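Local coordinates for protein argininosuccinate lyase (PDB 6RXA) that is an EDDS lyase, a C-N lyase of the aspartase/fumarase superfamily, and probably also splits argininosuccinate into fumarate and arginine, at residues 168-173 with 452-457. The protein carries 2 engineered substitutions. Residues are numbered along the deposited sequence; the frame is centred on the assembly and turned at random.
Sequences LGHYLM and MSVKAS
Val454, near the start of helix 451-500, wedges its two methyls between Gly169, His170 and Met173, in the first turns of helix 168-193. The contact belongs to the mainly helical fold of the aspartase/fumarase superfamily, and here two segments far apart in sequence run in roughly the same direction, the axes of 168-173 and 452-457 inclined by 35° and 9.7 Å apart at closest. The two branches of Val454 part, CG1 toward Gly169 and Met173, CG2 toward His170. CG1, which lies trans to the valine's own N (chi1 178°), rests on the backbone of Gly169, 3.9 Å from its C, where no side chain intervenes, and also lies 4.0 Å from CG of Met173. CG2 comes 3.8 Å from CB of His170 and sits at the edge of the imidazole, near the ring plane; the valine and histidine side chains cross at about a right angle. With both methyls gone, as in an alanine here, a gap would probably open over the Gly169 backbone, and CB of His170 and CG of Met173 would each lose one apolar neighbour. The imidazole is also held from beyond the two helices: NE2 of His170 is hydrogen-bonded to the carbonyl O of Gly447, in the chain leading into helix 451-500, and its side chain packs on Ile229 of a second subunit. Asn227 of that subunit donates from ND2 to the backbone O of His170, so this helix start also takes part in the subunit interface. Further along, Val226 of the second subunit packs on Ser457, which faces Met173. The methionine chain is bent at both chi2 and chi3, turning its terminal methyl onto the serine's backbone. No hydrogen bond joins the two segments; CE of Met173 ends 3.7 Å from the carbonyl O of Ser457.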
ATOM      1  N   LEU A 168     -27.082  15.689 -17.069  1.00 14.69           N
ATOM      2  CA  LEU A 168     -26.919  14.859 -15.879  1.00 14.25           C
ATOM      3  C   LEU A 168     -27.141  13.383 -16.200  1.00 14.16           C
ATOM      4  O   LEU A 168     -26.441  12.515 -15.664  1.00 14.14           O
ATOM      5  CB  LEU A 168     -27.845  15.354 -14.766  1.00 13.85           C
ATOM      6  CG  LEU A 168     -27.841  14.566 -13.454  1.00 14.55           C
ATOM      7  CD1 LEU A 168     -26.436  14.482 -12.861  1.00 15.05           C
ATOM      8  CD2 LEU A 168     -28.802  15.198 -12.475  1.00 14.88           C
ATOM      9  N   GLY A 169     -28.099  13.076 -17.080  1.00 14.02           N
ATOM     10  CA  GLY A 169     -28.287  11.694 -17.493  1.00 14.48           C
ATOM     11  C   GLY A 169     -27.050  11.086 -18.128  1.00 14.78           C
ATOM     12  O   GLY A 169     -26.692   9.942 -17.855  1.00 14.21           O
ATOM     13  N   HIS A 170     -26.413  11.829 -19.034  1.00 15.56           N
ATOM     14  CA  HIS A 170     -25.187  11.355 -19.669  1.00 14.42           C
ATOM     15  C   HIS A 170     -24.103  11.058 -18.641  1.00 13.55           C
ATOM     16  O   HIS A 170     -23.428  10.025 -18.715  1.00 12.75           O
ATOM     17  CB  HIS A 170     -24.734  12.420 -20.665  1.00 14.01           C
ATOM     18  CG  HIS A 170     -23.438  12.119 -21.337  1.00 15.65           C
ATOM     19  ND1 HIS A 170     -22.309  12.877 -21.118  1.00 14.80           N
ATOM     20  CD2 HIS A 170     -23.088  11.160 -22.226  1.00 14.93           C
ATOM     21  CE1 HIS A 170     -21.315  12.388 -21.840  1.00 14.88           C
ATOM     22  NE2 HIS A 170     -21.763  11.348 -22.523  1.00 14.70           N
ATOM     23  N   TYR A 171     -23.918  11.959 -17.670  1.00 12.74           N
ATOM     24  CA  TYR A 171     -22.927  11.738 -16.624  1.00 12.90           C
ATOM     25  C   TYR A 171     -23.217  10.452 -15.851  1.00 12.81           C
ATOM     26  O   TYR A 171     -22.324   9.622 -15.626  1.00 12.84           O
ATOM     27  CB  TYR A 171     -22.879  12.948 -15.669  1.00 13.37           C
ATOM     28  CG  TYR A 171     -21.877  12.727 -14.558  1.00 13.37           C
ATOM     29  CD1 TYR A 171     -22.234  12.062 -13.402  1.00 12.44           C
ATOM     30  CD2 TYR A 171     -20.562  13.138 -14.694  1.00 13.54           C
ATOM     31  CE1 TYR A 171     -21.325  11.811 -12.416  1.00 11.81           C
ATOM     32  CE2 TYR A 171     -19.632  12.890 -13.695  1.00 13.34           C
ATOM     33  CZ  TYR A 171     -20.021  12.229 -12.555  1.00 12.52           C
ATOM     34  OH  TYR A 171     -19.119  11.959 -11.546  1.00 13.47           O
ATOM     35  N   LEU A 172     -24.466  10.281 -15.408  1.00 12.64           N
ATOM     36  CA  LEU A 172     -24.830   9.099 -14.632  1.00 13.09           C
ATOM     37  C   LEU A 172     -24.599   7.820 -15.419  1.00 12.86           C
ATOM     38  O   LEU A 172     -24.243   6.794 -14.833  1.00 13.90           O
ATOM     39  CB  LEU A 172     -26.269   9.211 -14.137  1.00 13.37           C
ATOM     40  CG  LEU A 172     -26.438  10.285 -13.063  1.00 15.55           C
ATOM     41  CD1 LEU A 172     -27.914  10.616 -12.856  1.00 17.59           C
ATOM     42  CD2 LEU A 172     -25.809   9.836 -11.750  1.00 15.81           C
ATOM     43  N   MET A 173     -24.744   7.855 -16.741  1.00 12.80           N
ATOM     44  CA  MET A 173     -24.504   6.645 -17.509  1.00 13.77           C
ATOM     45  C   MET A 173     -23.025   6.292 -17.596  1.00 13.73           C
ATOM     46  O   MET A 173     -22.706   5.134 -17.863  1.00 13.98           O
ATOM     47  CB  MET A 173     -25.186   6.712 -18.868  1.00 15.09           C
ATOM     48  CG  MET A 173     -26.712   6.712 -18.737  1.00 15.71           C
ATOM     49  SD  MET A 173     -27.410   5.448 -17.654  1.00 15.07           S
ATOM     50  CE  MET A 173     -27.040   3.980 -18.601  1.00 16.57           C
ATOM     51  N   MET A 452     -31.291  11.146 -27.378  1.00 18.90           N
ATOM     52  CA  MET A 452     -31.537   9.880 -28.060  1.00 19.25           C
ATOM     53  C   MET A 452     -30.401   8.896 -27.814  1.00 17.91           C
ATOM     54  O   MET A 452     -30.641   7.685 -27.694  1.00 19.09           O
ATOM     55  CB  MET A 452     -31.735  10.121 -29.560  1.00 29.09           C
ATOM     56  CG  MET A 452     -33.117  10.676 -29.931  1.00 54.82           C
ATOM     57  SD  MET A 452     -34.502   9.601 -29.473  1.00 85.74           S
ATOM     58  CE  MET A 452     -34.875  10.160 -27.807  1.00 81.11           C
ATOM     59  N   SER A 453     -29.170   9.401 -27.709  1.00 16.37           N
ATOM     60  CA  SER A 453     -28.022   8.541 -27.466  1.00 16.92           C
ATOM     61  C   SER A 453     -28.013   8.047 -26.028  1.00 16.96           C
ATOM     62  O   SER A 453     -27.759   6.868 -25.763  1.00 18.04           O
ATOM     63  CB  SER A 453     -26.719   9.288 -27.749  1.00 18.51           C
ATOM     64  OG  SER A 453     -26.684   9.769 -29.076  1.00 23.59           O
ATOM     65  N   VAL A 454     -28.258   8.944 -25.073  1.00 17.42           N
ATOM     66  CA  VAL A 454     -28.289   8.513 -23.677  1.00 15.95           C
ATOM     67  C   VAL A 454     -29.426   7.520 -23.461  1.00 16.46           C
ATOM     68  O   VAL A 454     -29.263   6.526 -22.747  1.00 17.16           O
ATOM     69  CB  VAL A 454     -28.378   9.716 -22.724  1.00 16.17           C
ATOM     70  CG1 VAL A 454     -28.452   9.245 -21.276  1.00 16.55           C
ATOM     71  CG2 VAL A 454     -27.184  10.630 -22.922  1.00 16.28           C
ATOM     72  N   LYS A 455     -30.582   7.752 -24.092  1.00 17.74           N
ATOM     73  CA  LYS A 455     -31.694   6.815 -23.928  1.00 18.24           C
ATOM     74  C   LYS A 455     -31.331   5.438 -24.468  1.00 17.41           C
ATOM     75  O   LYS A 455     -31.697   4.412 -23.880  1.00 17.47           O
ATOM     76  CB  LYS A 455     -32.954   7.368 -24.598  1.00 20.32           C
ATOM     77  CG  LYS A 455     -34.203   6.492 -24.459  1.00 24.06           C
ATOM     78  CD  LYS A 455     -34.504   6.136 -23.005  1.00 30.19           C
ATOM     79  CE  LYS A 455     -35.930   5.610 -22.832  1.00 36.03           C
ATOM     80  NZ  LYS A 455     -36.236   4.446 -23.703  1.00 36.19           N
ATOM     81  N   ALA A 456     -30.597   5.386 -25.579  1.00 17.56           N
ATOM     82  CA  ALA A 456     -30.132   4.099 -26.079  1.00 18.20           C
ATOM     83  C   ALA A 456     -29.291   3.383 -25.033  1.00 17.17           C
ATOM     84  O   ALA A 456     -29.449   2.172 -24.817  1.00 18.10           O
ATOM     85  CB  ALA A 456     -29.325   4.283 -27.365  1.00 19.24           C
ATOM     86  N   SER A 457     -28.394   4.121 -24.367  1.00 16.50           N
ATOM     87  CA  SER A 457     -27.566   3.527 -23.326  1.00 16.62           C
ATOM     88  C   SER A 457     -28.409   3.085 -22.144  1.00 16.05           C
ATOM     89  O   SER A 457     -28.128   2.049 -21.527  1.00 17.17           O
ATOM     90  CB  SER A 457     -26.503   4.524 -22.862  1.00 20.28           C
ATOM     91  OG  SER A 457     -25.464   4.628 -23.819  1.00 25.71           O
TER